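Local coordinates for formate-dependent phosphoribosylglycinamide formyltransferase (PDB 6KHR), which belongs to the ATP-grasp family of enzymes and pairs a parallel-sheet N-terminal region with an ATP-grasp domain, at residues A98-V102 against D103-A107; L118-A122 against R123-C127; A160-H164 against A165-L169. One frame throughout, in Å; residues are numbered along the deposited sequence.

Interaction 1: residues A98-V102 against D103-A107; sequences AAVSV and DALDA
The N-cap of helix 102-109 and the hydrophobic staple that flanks it are built here, with Ser101 at the cap and Ala104 and Leu105 supplying N-H groups from the start of the helix. Ser101 works with two atoms. Its hydroxyl accepts from Ala104 N, OG lying 2.6 Å from that nitrogen, as expected of a side-chain cap. The hydroxyl sits too near a neighbouring atom in the model, however, so its exact place is doubtful. The serine carbonyl gives firmer evidence: Leu105 N donates to Ser101 O over 3.2 Å. The next bond follows the helical repeat, Asp106 N reaching Val102 O at 3.0 Å with an N-H...O angle of 157°.

In the staple Val100, just before the cap, meets Leu105 within the helix. Val100 has CG1 wedged between its backbone N and carbonyl carbon (chi1 79°), and from there the methyl meets Leu105 CD2 at 3.6 Å. The two side chains cross at about a right angle. Leu32 of strand 28-32 touches both of them, and Leu81 of helix 78-88 also packs on Val100, so the pair faces the parallel sheet and an adjacent helix. Asp103 OD1 forms a salt bridge with Arg126 NH2 of helix 122-129.

Taken together, the N-H groups of Leu105 and Asp106 are held by backbone carbonyls, while that of Ala104 probably has the serine hydroxyl. The carboxylate of Asp103, close to the amino-terminal end of the helix, would probably be further stabilised by the helix dipole in addition to its arginine.

Interaction 2: residues L118-A122 against R123-C127; sequences LVPNA and RAVRC
Pro120 and Val125 form a hydrophobic staple across the N-cap residue Asn121: Pro120 CG and Val125 CG2 lie 3.9 Å apart, with the ring and the valine branch crossing at about a right angle. The torsion of Val125 accounts for this: at chi1 171°, CG1 is opposite the backbone N, which leaves CG2 on the nitrogen side and turned back toward the start of the helix. That same methyl also lies 3.6 Å from Asn121 O. One residue earlier, Ala124 CB approaches Pro120 CB more loosely, at 4.3 Å, and adds to the apolar contact of the ring.

The next shell is the backbone that fixes these side chains. Asn121 occupies the N-cap, yet its side chain makes no capping bond; its carbonyl starts the helical pattern by accepting from Val125 N over 3.2 Å, with an N-H...O angle of 169°. Arg126 N then reaches Ala122 O at 3.0 Å. Ahead of the cap the peptide between Val119 and Pro120 is cis, a sharp change of direction between the strand end and the helix. Glu109 OE2 accepts from Ala122 N, so a carboxylate of another helix serves an N-H of the first turn.

Further out, backbone hydrogen bonds join Val119 to Leu93 and tie the approach to strand 92-95, with Thr95 touching Val125 from the same strand. Helix 102-109 touches it too, Val102 packing on Val125 and Asp106 on Ala122. Another flank meets helix 267-284 through Leu284 against Ala124, while Arg123 NE donates to Ala283 O. The segment therefore touches the parallel sheet through strand 92-95 and packs on helices 102-109 and 267-284.

Interaction 3: residues A160-H164 against A165-L169; sequences AVAVH and AGFPL
With CG1 opposite the backbone N (chi1 171°), Val161 directs that methyl toward the chain leaving the helix, where it meets Leu169 CD1 at 3.9 Å. Phe167 has its CG opposite the carbonyl carbon (chi1 -74°), which brings the far end of the ring back over the last turn, CZ resting 3.8 Å from Ala162 CB. That methyl comes at the ring obliquely. Leu169 CD1 completes the arrangement by approaching Ala162 CA at 4.0 Å, so one leucine methyl bridges Val161 and Ala162. Val161 CG1 also lies 4.1 Å from Ala165 CB, a contact along the helix itself.

Two backbone bonds carry the helical pattern to its end. Ala165 N donates to Val161 O, and Gly166 N donates to Ala162 O over 2.9 Å. Gly166 then leaves helical geometry with a positive phi of 96°, at backbone angles that suit a residue without a side chain.

Outside the turn, Trp150 of strand 149-152 packs on Val161 and Ala165, and Val185 touches both Phe167 and Leu169. His164 ND1 hydrogen-bonds to Gln204 OE1. The whole is a glycine-terminated helix C-terminus whose exit segment folds back on the last turn by hydrophobic contacts, here linking helix 155-165 to strand 172-173 of the three-stranded antiparallel sheet in the ATP-grasp domain.

In the fold
Along the chain the three contacts follow in series. Interactions 1 and 2 are neighbours, their centres 9 Å apart: each begins a helix just after a strand of the five-stranded parallel sheet, 92-95 and 117-118 respectively, and these strands are adjacent. Helices 102-109 and 122-129 touch directly. Interaction 3 is remote, its centre about 37 Å from that of interaction 1 and about 35 Å from that of interaction 2. It lies in the ATP-grasp domain, at the end of helix 155-165 before strand 172-173 of the three-stranded antiparallel sheet. Two helix starts thus share the parallel-sheet region, while the helix end belongs to the ATP-grasp part of the protein.

Interaction 1: residues A98-V102 against D103-A107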
loop_
_atom_site.group_PDB
_atom_site.type_symbol
_atom_site.label_atom_id
_atom_site.label_comp_id
_atom_site.label_asym_id
_atom_site.label_seq_id
_atom_site.Cartn_x
_atom_site.Cartn_y
_atom_site.Cartn_z
ATOM N N ALA A 98 2.274 -22.386 1.288
ATOM C CA ALA A 98 2.808 -23.585 1.967
ATOM C C ALA A 98 2.654 -24.790 1.043
ATOM O O ALA A 98 3.433 -25.720 1.152
ATOM C CB ALA A 98 2.099 -23.808 3.277
ATOM N N ALA A 99 1.711 -24.724 0.114
ATOM C CA ALA A 99 1.484 -25.833 -0.832
ATOM C C ALA A 99 2.550 -25.810 -1.924
ATOM O O ALA A 99 2.214 -25.479 -3.047
ATOM C CB ALA A 99 0.128 -25.661 -1.446
ATOM N N VAL A 100 3.774 -26.220 -1.631
ATOM C CA VAL A 100 4.793 -26.133 -2.703
ATOM C C VAL A 100 5.699 -27.350 -2.625
ATOM O O VAL A 100 5.728 -27.981 -1.584
ATOM C CB VAL A 100 5.616 -24.863 -2.485
ATOM C CG1 VAL A 100 6.640 -25.102 -1.406
ATOM C CG2 VAL A 100 6.293 -24.393 -3.752
ATOM N N SER A 101 6.414 -27.640 -3.705
ATOM C CA SER A 101 7.360 -28.773 -3.678
ATOM C C SER A 101 8.672 -28.263 -3.120
ATOM O O SER A 101 9.336 -27.507 -3.800
ATOM C CB SER A 101 7.577 -29.375 -5.032
ATOM O OG SER A 101 8.865 -29.974 -5.118
ATOM N N VAL A 102 9.008 -28.682 -1.915
ATOM C CA VAL A 102 10.282 -28.234 -1.300
ATOM C C VAL A 102 11.400 -28.932 -2.054
ATOM O O VAL A 102 12.462 -28.345 -2.206
ATOM C CB VAL A 102 10.292 -28.585 0.190
ATOM C CG1 VAL A 102 9.671 -27.469 0.994
ATOM C CG2 VAL A 102 9.532 -29.873 0.429
ATOM N N ASP A 103 11.148 -30.146 -2.522
ATOM C CA ASP A 103 12.196 -30.799 -3.300
ATOM C C ASP A 103 12.455 -30.062 -4.610
ATOM O O ASP A 103 13.611 -29.923 -5.030
ATOM C CB ASP A 103 11.830 -32.262 -3.565
ATOM C CG ASP A 103 11.719 -33.084 -2.280
ATOM O OD1 ASP A 103 12.248 -32.654 -1.234
ATOM O OD2 ASP A 103 11.095 -34.165 -2.320
ATOM N N ALA A 104 11.400 -29.565 -5.264
ATOM C CA ALA A 104 11.603 -28.776 -6.475
ATOM C C ALA A 104 12.418 -27.523 -6.187
ATOM O O ALA A 104 13.233 -27.104 -7.018
ATOM C CB ALA A 104 10.262 -28.409 -7.106
ATOM N N LEU A 105 12.222 -26.912 -5.014
ATOM C CA LEU A 105 12.978 -25.706 -4.683
ATOM C C LEU A 105 14.452 -26.023 -4.465
ATOM O O LEU A 105 15.325 -25.248 -4.875
ATOM C CB LEU A 105 12.401 -25.028 -3.436
ATOM C CG LEU A 105 11.130 -24.180 -3.524
ATOM C CD1 LEU A 105 10.609 -24.066 -4.941
ATOM C CD2 LEU A 105 10.074 -24.753 -2.592
ATOM N N ASP A 106 14.752 -27.143 -3.803
ATOM C CA ASP A 106 16.152 -27.492 -3.583
ATOM C C ASP A 106 16.838 -27.879 -4.887
ATOM O O ASP A 106 18.057 -27.700 -5.019
ATOM C CB ASP A 106 16.273 -28.602 -2.538
ATOM C CG ASP A 106 16.787 -28.082 -1.196
ATOM O OD1 ASP A 106 17.735 -27.260 -1.194
ATOM O OD2 ASP A 106 16.238 -28.480 -0.144
ATOM N N ALA A 107 16.078 -28.380 -5.860
ATOM C CA ALA A 107 16.631 -28.585 -7.195
ATOM C C ALA A 107 17.146 -27.275 -7.783
ATOM O O ALA A 107 18.278 -27.211 -8.277
ATOM C CB ALA A 107 15.576 -29.206 -8.111
#

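Interaction 2: residues L118-A122 against R123-C127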
loop_
_atom_site.group_PDB
_atom_site.type_symbol
_atom_site.label_atom_id
_atom_site.label_comp_id
_atom_site.label_asym_id
_atom_site.label_seq_id
_atom_site.Cartn_x
_atom_site.Cartn_y
_atom_site.Cartn_z
ATOM N N LEU A 118 16.986 -17.794 -4.128
ATOM C CA LEU A 118 15.694 -18.121 -3.514
ATOM C C LEU A 118 15.495 -17.199 -2.323
ATOM O O LEU A 118 16.375 -17.143 -1.519
ATOM C CB LEU A 118 15.745 -19.574 -3.080
ATOM C CG LEU A 118 14.984 -20.501 -4.006
ATOM C CD1 LEU A 118 15.808 -20.816 -5.231
ATOM C CD2 LEU A 118 14.574 -21.760 -3.286
ATOM N N VAL A 119 14.380 -16.483 -2.260
ATOM C CA VAL A 119 14.118 -15.576 -1.113
ATOM C C VAL A 119 12.699 -15.829 -0.645
ATOM O O VAL A 119 11.834 -15.228 -1.181
ATOM C CB VAL A 119 14.258 -14.102 -1.511
ATOM C CG1 VAL A 119 14.055 -13.202 -0.324
ATOM C CG2 VAL A 119 15.582 -13.807 -2.165
ATOM N N PRO A 120 12.424 -16.672 0.355
ATOM C CA PRO A 120 13.441 -17.184 1.242
ATOM C C PRO A 120 14.151 -18.431 0.714
ATOM O O PRO A 120 13.737 -18.931 -0.255
ATOM C CB PRO A 120 12.603 -17.544 2.465
ATOM C CG PRO A 120 11.290 -17.967 1.908
ATOM C CD PRO A 120 11.081 -17.090 0.706
ATOM N N ASN A 121 15.186 -18.873 1.424
ATOM C CA ASN A 121 16.022 -20.065 1.137
ATOM C C ASN A 121 15.186 -21.333 1.159
ATOM O O ASN A 121 14.254 -21.393 1.919
ATOM C CB ASN A 121 16.888 -20.425 2.336
ATOM C CG ASN A 121 18.134 -19.592 2.452
ATOM O OD1 ASN A 121 18.443 -18.821 1.566
ATOM N ND2 ASN A 121 18.858 -19.751 3.535
ATOM N N ALA A 122 15.588 -22.343 0.406
ATOM C CA ALA A 122 14.847 -23.614 0.446
ATOM C C ALA A 122 15.022 -24.197 1.833
ATOM O O ALA A 122 14.189 -24.951 2.253
ATOM C CB ALA A 122 15.343 -24.539 -0.602
ATOM N N ARG A 123 16.123 -23.859 2.487
ATOM C CA ARG A 123 16.301 -24.252 3.882
ATOM C C ARG A 123 15.129 -23.771 4.736
ATOM O O ARG A 123 14.458 -24.566 5.405
ATOM C CB ARG A 123 17.621 -23.698 4.425
ATOM C CG ARG A 123 17.638 -23.540 5.946
ATOM C CD ARG A 123 19.012 -23.813 6.541
ATOM N NE ARG A 123 18.986 -23.846 8.003
ATOM C CZ ARG A 123 18.627 -24.908 8.721
ATOM N NH1 ARG A 123 18.258 -26.030 8.117
ATOM N NH2 ARG A 123 18.635 -24.849 10.046
ATOM N N ALA A 124 14.860 -22.467 4.704
ATOM C CA ALA A 124 13.819 -21.901 5.553
ATOM C C ALA A 124 12.454 -22.485 5.216
ATOM O O ALA A 124 11.660 -22.784 6.119
ATOM C CB ALA A 124 13.804 -20.382 5.414
ATOM N N VAL A 125 12.161 -22.649 3.923
ATOM C CA VAL A 125 10.888 -23.227 3.501
ATOM C C VAL A 125 10.730 -24.630 4.075
ATOM O O VAL A 125 9.673 -24.983 4.611
ATOM C CB VAL A 125 10.777 -23.225 1.960
ATOM C CG1 VAL A 125 9.566 -24.019 1.477
ATOM C CG2 VAL A 125 10.735 -21.801 1.414
ATOM N N ARG A 126 11.789 -25.438 4.001
ATOM C CA ARG A 126 11.698 -26.803 4.516
ATOM C C ARG A 126 11.561 -26.826 6.033
ATOM O O ARG A 126 10.749 -27.587 6.574
ATOM C CB ARG A 126 12.908 -27.630 4.083
ATOM C CG ARG A 126 12.941 -29.008 4.735
ATOM C CD ARG A 126 14.083 -29.873 4.230
ATOM N NE ARG A 126 14.021 -30.051 2.782
ATOM C CZ ARG A 126 13.241 -30.938 2.165
ATOM N NH1 ARG A 126 12.441 -31.735 2.866
ATOM N NH2 ARG A 126 13.256 -31.022 0.842
ATOM N N CYS A 127 12.343 -26.009 6.743
ATOM C CA CYS A 127 12.328 -26.090 8.199
ATOM C C CYS A 127 10.984 -25.681 8.771
ATOM O O CYS A 127 10.533 -26.247 9.772
ATOM C CB CYS A 127 13.434 -25.223 8.793
ATOM S SG CYS A 127 15.101 -25.800 8.421
#

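Interaction 3: residues A160-H164 against A165-L169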
loop_
_atom_site.group_PDB
_atom_site.type_symbol
_atom_site.label_atom_id
_atom_site.label_comp_id
_atom_site.label_asym_id
_atom_site.label_seq_id
_atom_site.Cartn_x
_atom_site.Cartn_y
_atom_site.Cartn_z
ATOM N N ALA A 160 2.359 -41.772 30.350
ATOM C CA ALA A 160 3.461 -41.234 31.136
ATOM C C ALA A 160 3.377 -39.716 31.202
ATOM O O ALA A 160 3.362 -39.132 32.292
ATOM C CB ALA A 160 4.796 -41.691 30.552
ATOM N N VAL A 161 3.266 -39.069 30.040
ATOM C CA VAL A 161 3.345 -37.615 29.979
ATOM C C VAL A 161 2.334 -36.999 30.931
ATOM O O VAL A 161 2.662 -36.103 31.714
ATOM C CB VAL A 161 3.148 -37.125 28.532
ATOM C CG1 VAL A 161 3.000 -35.602 28.499
ATOM C CG2 VAL A 161 4.316 -37.579 27.661
ATOM N N ALA A 162 1.100 -37.502 30.898
ATOM C CA ALA A 162 0.069 -37.010 31.803
ATOM C C ALA A 162 0.494 -37.174 33.257
ATOM O O ALA A 162 0.350 -36.242 34.061
ATOM C CB ALA A 162 -1.242 -37.732 31.532
ATOM N N VAL A 163 1.037 -38.346 33.612
ATOM C CA VAL A 163 1.515 -38.570 34.976
ATOM C C VAL A 163 2.637 -37.606 35.314
ATOM O O VAL A 163 2.703 -37.065 36.423
ATOM C CB VAL A 163 1.969 -40.033 35.158
ATOM C CG1 VAL A 163 2.660 -40.219 36.522
ATOM C CG2 VAL A 163 0.793 -40.981 34.995
ATOM N N HIS A 164 3.535 -37.396 34.368
ATOM C CA HIS A 164 4.687 -36.499 34.610
ATOM C C HIS A 164 4.253 -35.038 34.603
ATOM O O HIS A 164 4.364 -34.420 35.618
ATOM C CB HIS A 164 5.735 -36.741 33.544
ATOM C CG HIS A 164 6.867 -35.790 33.618
ATOM N ND1 HIS A 164 7.709 -35.744 34.679
ATOM C CD2 HIS A 164 7.303 -34.864 32.761
ATOM C CE1 HIS A 164 8.614 -34.834 34.481
ATOM N NE2 HIS A 164 8.387 -34.291 33.321
ATOM N N ALA A 165 3.670 -34.597 33.502
ATOM C CA ALA A 165 3.290 -33.199 33.208
ATOM C C ALA A 165 2.120 -32.680 34.025
ATOM O O ALA A 165 2.185 -31.543 34.419
ATOM C CB ALA A 165 2.957 -33.085 31.763
ATOM N N GLY A 166 1.067 -33.452 34.209
ATOM C CA GLY A 166 -0.057 -32.919 34.990
ATOM C C GLY A 166 -1.116 -32.346 34.085
ATOM O O GLY A 166 -1.040 -32.597 32.918
ATOM N N PHE A 167 -2.068 -31.588 34.591
ATOM C CA PHE A 167 -3.112 -31.143 33.645
ATOM C C PHE A 167 -3.251 -29.629 33.687
ATOM O O PHE A 167 -2.857 -29.060 34.676
ATOM C CB PHE A 167 -4.405 -31.880 33.980
ATOM C CG PHE A 167 -4.383 -33.322 33.565
ATOM C CD1 PHE A 167 -4.640 -33.680 32.262
ATOM C CD2 PHE A 167 -4.095 -34.317 34.476
ATOM C CE1 PHE A 167 -4.610 -35.005 31.882
ATOM C CE2 PHE A 167 -4.073 -35.639 34.092
ATOM C CZ PHE A 167 -4.332 -35.980 32.797
ATOM N N PRO A 168 -3.836 -28.969 32.666
ATOM C CA PRO A 168 -4.290 -29.633 31.457
ATOM C C PRO A 168 -3.172 -29.836 30.445
ATOM O O PRO A 168 -2.163 -29.230 30.598
ATOM C CB PRO A 168 -5.193 -28.599 30.805
ATOM C CG PRO A 168 -4.575 -27.318 31.225
ATOM C CD PRO A 168 -4.158 -27.558 32.657
ATOM N N LEU A 169 -3.434 -30.695 29.460
ATOM C CA LEU A 169 -2.511 -30.996 28.340
ATOM C C LEU A 169 -3.197 -30.599 27.040
ATOM O O LEU A 169 -4.394 -30.377 27.031
ATOM C CB LEU A 169 -2.193 -32.481 28.329
ATOM C CG LEU A 169 -0.934 -32.857 29.084
ATOM C CD1 LEU A 169 -0.651 -34.336 28.951
ATOM C CD2 LEU A 169 0.231 -32.059 28.570
#